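Long-range contacts in titin (Homo sapiens, PDB 5JDD), which probably contributes to the passive elasticity of muscle as part of titin's I-band, in which immunoglobulin-like domains are strung in tandem: residues Lys95-Ile100 and Asp167-Thr172; Asn99-Glu104 and Thr174-Met179; Thr105-Phe110 and Gln146-Asn151. All blocks are in the same frame, centred on the assembly; numbering follows the deposited sequence.

Contact 1. Residues Lys95-Ile100 and Asp167-Thr172; sequences KTMKNI and DQVSAT
Asn99 carries this contact, its side-chain oxygen doing work that a backbone carbonyl does elsewhere along a strand. Asn99 OD1 accepts the amide of Thr172 N at 2.9 Å, nearly straight at the hydrogen (164°), with the donor tilted out of the carbonyl plane. CG stands anti to the carbonyl carbon (chi1 -62°), which turns the amide across the gap and also brings OD1 to 3.4 Å from Ala171 CB. One residue on, true backbone pairing starts: Ile100 N donates to Thr172 O at 3.0 Å. Further back the chains stand wider apart, CA to CA 6.3 Å at Thr96 and Val169 against 4.8 Å at Asn99 and Thr172. Side chains and waters bridge this part. Met97 CB meets Ala171 CB at 3.8 Å, and the bend at chi3 (-74°) lays CE against the carbonyl of Val169, while Val169 CG2 reaches Thr96 CB. One water lies between Met97 O and Ser170 O, and another between Asn99 OD1 and Ser170 O. Behind them, Phe110 and Cys112 of strand 108-114 back Met97, and Ser170 OG turns instead to Thr161. In the immunoglobulin I-set fold this is the crossing from strand A, 93-95, in one sheet to strand A', 100-103, in the other. The chemistry implies an edge closed by direct bonds at one end and by methyl packing and water at the other.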
loop_
_atom_site.group_PDB
_atom_site.type_symbol
_atom_site.label_atom_id
_atom_site.label_comp_id
_atom_site.label_asym_id
_atom_site.label_seq_id
_atom_site.Cartn_x
_atom_site.Cartn_y
_atom_site.Cartn_z
ATOM N N LYS A 95 -10.930 -0.117 5.529
ATOM C CA LYS A 95 -11.325 -0.169 4.126
ATOM C C LYS A 95 -10.372 -1.125 3.421
ATOM O O LYS A 95 -9.155 -0.988 3.539
ATOM C CB LYS A 95 -11.282 1.215 3.471
ATOM C CG LYS A 95 -11.798 1.216 2.037
ATOM C CD LYS A 95 -11.686 2.601 1.391
ATOM C CE LYS A 95 -12.754 3.554 1.899
ATOM N NZ LYS A 95 -12.561 4.956 1.418
ATOM N N THR A 96 -10.920 -2.100 2.695
ATOM C CA THR A 96 -10.094 -3.119 2.052
ATOM C C THR A 96 -9.602 -2.703 0.679
ATOM O O THR A 96 -9.981 -1.663 0.131
ATOM C CB THR A 96 -10.836 -4.466 1.913
ATOM O OG1 THR A 96 -11.922 -4.325 0.985
ATOM C CG2 THR A 96 -11.363 -4.930 3.259
ATOM N N MET A 97 -8.748 -3.553 0.128
ATOM C CA MET A 97 -8.118 -3.296 -1.152
ATOM C C MET A 97 -8.825 -4.020 -2.265
ATOM O O MET A 97 -9.452 -5.061 -2.050
ATOM C CB MET A 97 -6.673 -3.739 -1.084
ATOM C CG MET A 97 -5.993 -3.135 0.113
ATOM S SD MET A 97 -4.228 -3.160 -0.082
ATOM C CE MET A 97 -3.924 -4.908 0.201
ATOM N N LYS A 98 -8.720 -3.453 -3.459
ATOM C CA LYS A 98 -9.422 -3.964 -4.618
ATOM C C LYS A 98 -8.500 -4.795 -5.503
ATOM O O LYS A 98 -7.390 -4.370 -5.836
ATOM C CB LYS A 98 -9.982 -2.802 -5.443
ATOM C CG LYS A 98 -10.999 -1.940 -4.707
ATOM C CD LYS A 98 -12.207 -2.759 -4.273
ATOM C CE LYS A 98 -12.916 -3.409 -5.458
ATOM N NZ LYS A 98 -13.370 -2.411 -6.470
ATOM N N ASN A 99 -8.975 -5.966 -5.914
ATOM C CA ASN A 99 -8.308 -6.696 -6.988
ATOM C C ASN A 99 -8.344 -5.856 -8.255
ATOM O O ASN A 99 -9.383 -5.271 -8.590
ATOM C CB ASN A 99 -9.020 -8.017 -7.279
ATOM C CG ASN A 99 -9.025 -8.960 -6.096
ATOM O OD1 ASN A 99 -8.125 -8.941 -5.249
ATOM N ND2 ASN A 99 -10.050 -9.807 -6.033
ATOM N N ILE A 100 -7.228 -5.817 -8.976
ATOM C CA ILE A 100 -7.136 -5.006 -10.185
ATOM C C ILE A 100 -6.463 -5.716 -11.354
ATOM O O ILE A 100 -5.621 -6.591 -11.152
ATOM C CB ILE A 100 -6.373 -3.706 -9.918
ATOM C CG1 ILE A 100 -5.067 -4.005 -9.180
ATOM C CG2 ILE A 100 -7.246 -2.732 -9.132
ATOM C CD1 ILE A 100 -4.138 -2.803 -9.041
ATOM N N ASP A 167 -4.077 -7.644 12.109
ATOM C CA ASP A 167 -5.024 -7.719 10.997
ATOM C C ASP A 167 -4.183 -7.680 9.708
ATOM O O ASP A 167 -3.035 -7.215 9.704
ATOM C CB ASP A 167 -5.982 -6.507 11.039
ATOM C CG ASP A 167 -7.359 -6.785 10.398
ATOM O OD1 ASP A 167 -7.563 -7.883 9.831
ATOM O OD2 ASP A 167 -8.250 -5.892 10.465
ATOM N N GLN A 168 -4.730 -8.196 8.618
ATOM C CA GLN A 168 -4.104 -7.983 7.319
ATOM C C GLN A 168 -5.161 -8.008 6.233
ATOM O O GLN A 168 -6.246 -8.552 6.423
ATOM C CB GLN A 168 -2.990 -9.001 7.059
ATOM C CG GLN A 168 -3.443 -10.428 6.862
ATOM C CD GLN A 168 -2.295 -11.337 6.438
ATOM O OE1 GLN A 168 -1.263 -11.397 7.107
ATOM N NE2 GLN A 168 -2.467 -12.037 5.318
ATOM N N VAL A 169 -4.850 -7.383 5.106
ATOM C CA VAL A 169 -5.760 -7.336 3.971
ATOM C C VAL A 169 -4.959 -7.628 2.705
ATOM O O VAL A 169 -3.822 -7.182 2.573
ATOM C CB VAL A 169 -6.498 -5.965 3.891
ATOM C CG1 VAL A 169 -5.520 -4.795 3.745
ATOM C CG2 VAL A 169 -7.539 -5.966 2.778
ATOM N N SER A 170 -5.541 -8.397 1.793
ATOM C CA SER A 170 -4.846 -8.748 0.557
ATOM C C SER A 170 -5.709 -8.486 -0.672
ATOM O O SER A 170 -6.945 -8.473 -0.602
ATOM C CB SER A 170 -4.412 -10.221 0.560
ATOM O OG SER A 170 -3.516 -10.504 1.629
ATOM N N ALA A 171 -5.041 -8.303 -1.806
ATOM C CA ALA A 171 -5.717 -8.217 -3.093
ATOM C C ALA A 171 -4.744 -8.645 -4.169
ATOM O O ALA A 171 -3.531 -8.653 -3.948
ATOM C CB ALA A 171 -6.232 -6.792 -3.358
ATOM N N THR A 172 -5.263 -8.985 -5.342
ATOM C CA THR A 172 -4.410 -9.451 -6.428
ATOM C C THR A 172 -4.267 -8.434 -7.543
ATOM O O THR A 172 -5.190 -7.666 -7.833
ATOM C CB THR A 172 -4.936 -10.743 -7.056
ATOM O OG1 THR A 172 -6.222 -10.503 -7.646
ATOM C CG2 THR A 172 -5.037 -11.828 -6.007
HETATM O O HOH W 1 -9.010 -6.705 -0.013
HETATM O O HOH W 2 -9.058 -9.002 -2.549
HETATM O O HOH W 3 -6.427 -9.247 -10.184
#

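Contact 2. Residues Asn99-Glu104 and Thr174-Met179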
loop_
_atom_site.group_PDB
_atom_site.type_symbol
_atom_site.label_atom_id
_atom_site.label_comp_id
_atom_site.label_asym_id
_atom_site.label_seq_id
_atom_site.Cartn_x
_atom_site.Cartn_y
_atom_site.Cartn_z
ATOM N N ASN A 99 -8.975 -5.966 -5.914
ATOM C CA ASN A 99 -8.308 -6.696 -6.988
ATOM C C ASN A 99 -8.344 -5.856 -8.255
ATOM O O ASN A 99 -9.383 -5.271 -8.590
ATOM C CB ASN A 99 -9.020 -8.017 -7.279
ATOM C CG ASN A 99 -9.025 -8.960 -6.096
ATOM O OD1 ASN A 99 -8.125 -8.941 -5.249
ATOM N ND2 ASN A 99 -10.050 -9.807 -6.033
ATOM N N ILE A 100 -7.228 -5.817 -8.976
ATOM C CA ILE A 100 -7.136 -5.006 -10.185
ATOM C C ILE A 100 -6.463 -5.716 -11.354
ATOM O O ILE A 100 -5.621 -6.591 -11.152
ATOM C CB ILE A 100 -6.373 -3.706 -9.918
ATOM C CG1 ILE A 100 -5.067 -4.005 -9.180
ATOM C CG2 ILE A 100 -7.246 -2.732 -9.132
ATOM C CD1 ILE A 100 -4.138 -2.803 -9.041
ATOM N N GLU A 101 -6.857 -5.333 -12.572
ATOM C CA GLU A 101 -6.181 -5.723 -13.800
ATOM C C GLU A 101 -5.591 -4.464 -14.406
ATOM O O GLU A 101 -6.294 -3.455 -14.548
ATOM C CB GLU A 101 -7.158 -6.316 -14.807
ATOM C CG GLU A 101 -7.790 -7.622 -14.413
ATOM C CD GLU A 101 -8.565 -8.203 -15.576
ATOM O OE1 GLU A 101 -8.713 -7.483 -16.590
ATOM O OE2 GLU A 101 -9.010 -9.363 -15.487
ATOM N N VAL A 102 -4.311 -4.522 -14.772
ATOM C CA VAL A 102 -3.593 -3.361 -15.290
ATOM C C VAL A 102 -2.794 -3.786 -16.510
ATOM O O VAL A 102 -2.077 -4.790 -16.463
ATOM C CB VAL A 102 -2.607 -2.810 -14.244
ATOM C CG1 VAL A 102 -1.867 -1.614 -14.801
ATOM C CG2 VAL A 102 -3.342 -2.391 -12.986
ATOM N N PRO A 103 -2.899 -3.033 -17.619
ATOM C CA PRO A 103 -2.084 -3.404 -18.782
ATOM C C PRO A 103 -0.598 -3.279 -18.483
ATOM O O PRO A 103 -0.191 -2.337 -17.775
ATOM C CB PRO A 103 -2.482 -2.369 -19.841
ATOM C CG PRO A 103 -3.858 -1.938 -19.431
ATOM C CD PRO A 103 -3.859 -1.960 -17.924
ATOM N N GLU A 104 0.194 -4.194 -19.035
ATOM C CA GLU A 104 1.641 -4.109 -18.880
ATOM C C GLU A 104 2.146 -2.738 -19.314
ATOM O O GLU A 104 1.592 -2.115 -20.232
ATOM C CB GLU A 104 2.357 -5.235 -19.631
ATOM C CG GLU A 104 2.030 -5.277 -21.097
ATOM C CD GLU A 104 2.705 -6.429 -21.842
ATOM O OE1 GLU A 104 2.238 -6.754 -22.947
ATOM O OE2 GLU A 104 3.711 -6.996 -21.349
ATOM N N THR A 174 -3.399 -8.483 -11.584
ATOM C CA THR A 174 -3.218 -9.229 -12.813
ATOM C C THR A 174 -2.752 -8.265 -13.898
ATOM O O THR A 174 -3.481 -7.357 -14.269
ATOM C CB THR A 174 -4.534 -9.885 -13.250
ATOM O OG1 THR A 174 -5.041 -10.703 -12.180
ATOM C CG2 THR A 174 -4.324 -10.728 -14.493
ATOM N N VAL A 175 -1.527 -8.442 -14.374
ATOM C CA VAL A 175 -0.977 -7.593 -15.427
ATOM C C VAL A 175 -1.327 -8.188 -16.791
ATOM O O VAL A 175 -0.965 -9.326 -17.093
ATOM C CB VAL A 175 0.535 -7.436 -15.266
ATOM C CG1 VAL A 175 1.098 -6.527 -16.361
ATOM C CG2 VAL A 175 0.841 -6.852 -13.900
ATOM N N THR A 176 -2.050 -7.419 -17.595
ATOM C CA THR A 176 -2.633 -7.929 -18.831
ATOM C C THR A 176 -1.807 -7.561 -20.061
ATOM O O THR A 176 -1.122 -6.532 -20.082
ATOM C CB THR A 176 -4.084 -7.436 -18.988
ATOM O OG1 THR A 176 -4.109 -6.012 -18.888
ATOM C CG2 THR A 176 -4.973 -8.036 -17.902
ATOM N N PRO A 177 -1.851 -8.404 -21.095
ATOM C CA PRO A 177 -0.953 -8.222 -22.240
ATOM C C PRO A 177 -1.414 -7.148 -23.211
ATOM O O PRO A 177 -2.606 -7.070 -23.529
ATOM C CB PRO A 177 -0.986 -9.593 -22.927
ATOM C CG PRO A 177 -2.332 -10.146 -22.572
ATOM C CD PRO A 177 -2.580 -9.685 -21.157
ATOM N N ILE A 178 -0.487 -6.312 -23.672
ATOM C CA ILE A 178 -0.809 -5.408 -24.765
ATOM C C ILE A 178 -1.073 -6.219 -26.026
ATOM O O ILE A 178 -0.380 -7.198 -26.311
ATOM C CB ILE A 178 0.316 -4.394 -25.002
ATOM C CG1 ILE A 178 0.410 -3.462 -23.793
ATOM C CG2 ILE A 178 0.072 -3.587 -26.305
ATOM C CD1 ILE A 178 1.710 -2.725 -23.701
ATOM N N MET A 179 -2.108 -5.836 -26.762
ATOM C CA MET A 179 -2.383 -6.462 -28.042
ATOM C C MET A 179 -2.382 -5.435 -29.147
ATOM O O MET A 179 -2.801 -4.286 -28.962
ATOM C CB MET A 179 -3.702 -7.220 -27.989
ATOM C CG MET A 179 -3.696 -8.292 -26.924
ATOM S SD MET A 179 -5.155 -9.338 -27.027
ATOM C CE MET A 179 -4.843 -10.472 -25.674
HETATM O O HOH W 3 -6.427 -9.247 -10.184
HETATM O O HOH W 4 1.743 -8.450 -24.918
#
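Glu104 reaches past the end of strand 100-103 to hold Ile178, and its conformation explains how. CG sits between the backbone N and the carbonyl carbon (chi1 57°), and from there the chain runs extended. This brings Glu104 CG to 3.6 Å from Ile178 CG1, the two side chains crossing at a slant, and lets Glu104 OE1 accept Ile178 N at 2.9 Å on the anti side of the carboxylate. Upstream, Val175 puts CG1 anti to its own N (chi1 -179°), laying that methyl 3.5 Å from Glu104 CA. On the other face of the sheet, Glu101 CG lies alongside Thr174 CB, and Thr176 OG1 comes within 3.3 Å of Pro103 CA. Four backbone bonds underlie all this, among them Val102 N to Thr174 O at 3.0 Å and Glu104 N to Thr176 O at 2.9 Å. They form the parallel A'-G pairing of the I-set fold. Beyond it, Pro103 touches Tyr203 and Ile178 touches Ile206, loop residues of the following sandwich. Glu104 OE1 thus takes both the amide of Ile178 and a water that also donates to Ile178 O, bonding the start of the link to strand 180-182 to the end of strand 100-103; the negative charge probably strengthens both bonds.

Contact 3. Residues Thr105-Phe110 and Gln146-Asn151; sequences TKTASF and QLIIMN
The ring of Phe110 meets Ile149 at its edge, where Ile149 CD1 lies near the ring plane, 4.2 Å from Phe110 CE2; Leu147 CD2 approaches obliquely. Outside the pair, Ile100, Met97 and Ala171 also pack on the ring, and the ring of Tyr160 meets it with the planes at about 30°. CG anti to the carbonyl carbon (chi1 -70°) and a steep chi2 turn the ring into this core of the I-set beta-sandwich. The segments belong to its antiparallel B-E pair. Two hydrogen-bonded pairs, Ala108 with Ile149 and Phe110 with Leu147, flank the non-hydrogen-bonded pair Ser109 with Ile148. Ile149 N to Ala108 O is short, 2.7 Å, and almost straight at 176°; Phe110 N to Leu147 O measures 2.9 Å. Ala108, Phe110, Leu147 and Ile149 share the inner face, where Leu173 packs on three of them. Between the segments past the strand ends, water bridges the gap: one molecule accepts a hydrogen bond from Asn151 N, donates to Thr105 O and bonds Thr107 OG1. Thr107 also lies alongside Met150, its OG1 3.6 Å from Met150 CE. On the outer face, Thr107 CG2 presses against Ile148 CG2 at 3.5 Å, closer than methyls usually sit.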
loop_
_atom_site.group_PDB
_atom_site.type_symbol
_atom_site.label_atom_id
_atom_site.label_comp_id
_atom_site.label_asym_id
_atom_site.label_seq_id
_atom_site.Cartn_x
_atom_site.Cartn_y
_atom_site.Cartn_z
ATOM N N THR A 105 3.199 -2.295 -18.620
ATOM C CA THR A 105 3.829 -0.965 -18.728
ATOM C C THR A 105 3.110 0.156 -17.968
ATOM O O THR A 105 3.692 1.220 -17.728
ATOM C CB THR A 105 4.140 -0.490 -20.185
ATOM O OG1 THR A 105 2.949 0.018 -20.804
ATOM C CG2 THR A 105 4.763 -1.614 -21.028
ATOM N N LYS A 106 1.861 -0.072 -17.576
ATOM C CA LYS A 106 1.132 0.967 -16.853
ATOM C C LYS A 106 1.289 0.818 -15.340
ATOM O O LYS A 106 1.828 -0.170 -14.854
ATOM C CB LYS A 106 -0.344 0.994 -17.273
ATOM C CG LYS A 106 -0.523 1.334 -18.759
ATOM C CD LYS A 106 -1.992 1.501 -19.126
ATOM C CE LYS A 106 -2.574 2.776 -18.527
ATOM N NZ LYS A 106 -4.001 2.969 -18.962
ATOM N N THR A 107 0.819 1.816 -14.603
ATOM C CA THR A 107 0.987 1.859 -13.161
ATOM C C THR A 107 -0.198 1.203 -12.462
ATOM O O THR A 107 -1.351 1.415 -12.853
ATOM C CB THR A 107 1.093 3.318 -12.696
ATOM O OG1 THR A 107 2.233 3.929 -13.323
ATOM C CG2 THR A 107 1.231 3.406 -11.187
ATOM N N ALA A 108 0.091 0.397 -11.440
ATOM C CA ALA A 108 -0.947 -0.225 -10.625
ATOM C C ALA A 108 -0.910 0.395 -9.243
ATOM O O ALA A 108 0.144 0.777 -8.749
ATOM C CB ALA A 108 -0.721 -1.725 -10.513
ATOM N N SER A 109 -2.061 0.487 -8.600
ATOM C CA SER A 109 -2.069 0.973 -7.235
ATOM C C SER A 109 -3.049 0.225 -6.346
ATOM O O SER A 109 -4.123 -0.215 -6.766
ATOM C CB SER A 109 -2.313 2.478 -7.187
ATOM O OG SER A 109 -3.587 2.811 -7.684
ATOM N N PHE A 110 -2.619 0.042 -5.103
ATOM C CA PHE A 110 -3.457 -0.544 -4.065
ATOM C C PHE A 110 -3.581 0.444 -2.933
ATOM O O PHE A 110 -2.625 1.155 -2.619
ATOM C CB PHE A 110 -2.826 -1.827 -3.505
ATOM C CG PHE A 110 -2.841 -2.971 -4.465
ATOM C CD1 PHE A 110 -4.000 -3.712 -4.658
ATOM C CD2 PHE A 110 -1.705 -3.303 -5.181
ATOM C CE1 PHE A 110 -4.030 -4.768 -5.562
ATOM C CE2 PHE A 110 -1.718 -4.358 -6.089
ATOM C CZ PHE A 110 -2.881 -5.095 -6.282
ATOM N N GLN A 146 -0.977 3.368 0.818
ATOM C CA GLN A 146 -0.973 3.099 -0.613
ATOM C C GLN A 146 0.326 2.444 -1.080
ATOM O O GLN A 146 1.418 2.771 -0.600
ATOM C CB GLN A 146 -1.218 4.402 -1.383
ATOM C CG GLN A 146 -1.328 4.238 -2.886
ATOM C CD GLN A 146 -1.537 5.560 -3.596
ATOM O OE1 GLN A 146 -1.096 6.610 -3.123
ATOM N NE2 GLN A 146 -2.210 5.518 -4.736
ATOM N N LEU A 147 0.183 1.520 -2.029
ATOM C CA LEU A 147 1.307 0.899 -2.727
ATOM C C LEU A 147 1.126 1.192 -4.204
ATOM O O LEU A 147 0.105 0.838 -4.798
ATOM C CB LEU A 147 1.329 -0.614 -2.505
ATOM C CG LEU A 147 2.392 -1.388 -3.304
ATOM C CD1 LEU A 147 3.784 -1.015 -2.823
ATOM C CD2 LEU A 147 2.193 -2.889 -3.168
ATOM N N ILE A 148 2.105 1.870 -4.792
ATOM C CA ILE A 148 2.077 2.170 -6.217
ATOM C C ILE A 148 3.164 1.360 -6.917
ATOM O O ILE A 148 4.333 1.388 -6.510
ATOM C CB ILE A 148 2.273 3.662 -6.463
ATOM C CG1 ILE A 148 1.134 4.439 -5.798
ATOM C CG2 ILE A 148 2.319 3.964 -7.950
ATOM C CD1 ILE A 148 1.489 5.861 -5.457
ATOM N N ILE A 149 2.759 0.600 -7.931
ATOM C CA ILE A 149 3.678 -0.270 -8.663
ATOM C C ILE A 149 3.872 0.277 -10.063
ATOM O O ILE A 149 2.944 0.288 -10.873
ATOM C CB ILE A 149 3.150 -1.716 -8.731
ATOM C CG1 ILE A 149 2.840 -2.236 -7.327
ATOM C CG2 ILE A 149 4.168 -2.634 -9.392
ATOM C CD1 ILE A 149 2.181 -3.597 -7.325
ATOM N N MET A 150 5.089 0.729 -10.347
ATOM C CA MET A 150 5.388 1.360 -11.629
ATOM C C MET A 150 5.763 0.353 -12.703
ATOM O O MET A 150 6.282 -0.719 -12.406
ATOM C CB MET A 150 6.560 2.338 -11.473
ATOM C CG MET A 150 6.424 3.358 -10.361
ATOM S SD MET A 150 4.999 4.424 -10.582
ATOM C CE MET A 150 5.368 5.152 -12.177
ATOM N N ASN A 151 5.491 0.719 -13.951
ATOM C CA ASN A 151 5.967 -0.032 -15.114
ATOM C C ASN A 151 5.704 -1.527 -14.986
ATOM O O ASN A 151 6.628 -2.344 -15.020
ATOM C CB ASN A 151 7.460 0.230 -15.344
ATOM C CG ASN A 151 7.956 -0.339 -16.663
ATOM O OD1 ASN A 151 7.179 -0.535 -17.602
ATOM N ND2 ASN A 151 9.252 -0.619 -16.734
HETATM O O HOH W 5 4.219 2.951 -15.057
HETATM O O HOH W 6 6.225 2.088 -18.381
#

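All three contacts lie in the middle one of three immunoglobulin domains strung end to end. Contacts 1 and 2, with centres about 17 Å apart, follow each other along one edge: both use strand 167-176, share Asn99 and Ile100, and have one water in common. Contact 3 lies in the facing sheet, its centre about 14 Å from that of contact 1 and about 11 Å from that of contact 2, and is nested along the chain inside the loops both close. Ile100 packs inward on Ala108 and Phe110, and Val102 on Ala108, joining the two sheets. Strand 100-103 is thereby paired with the domain's last strand, while 93-95 stays in the facing sheet beside 108-114.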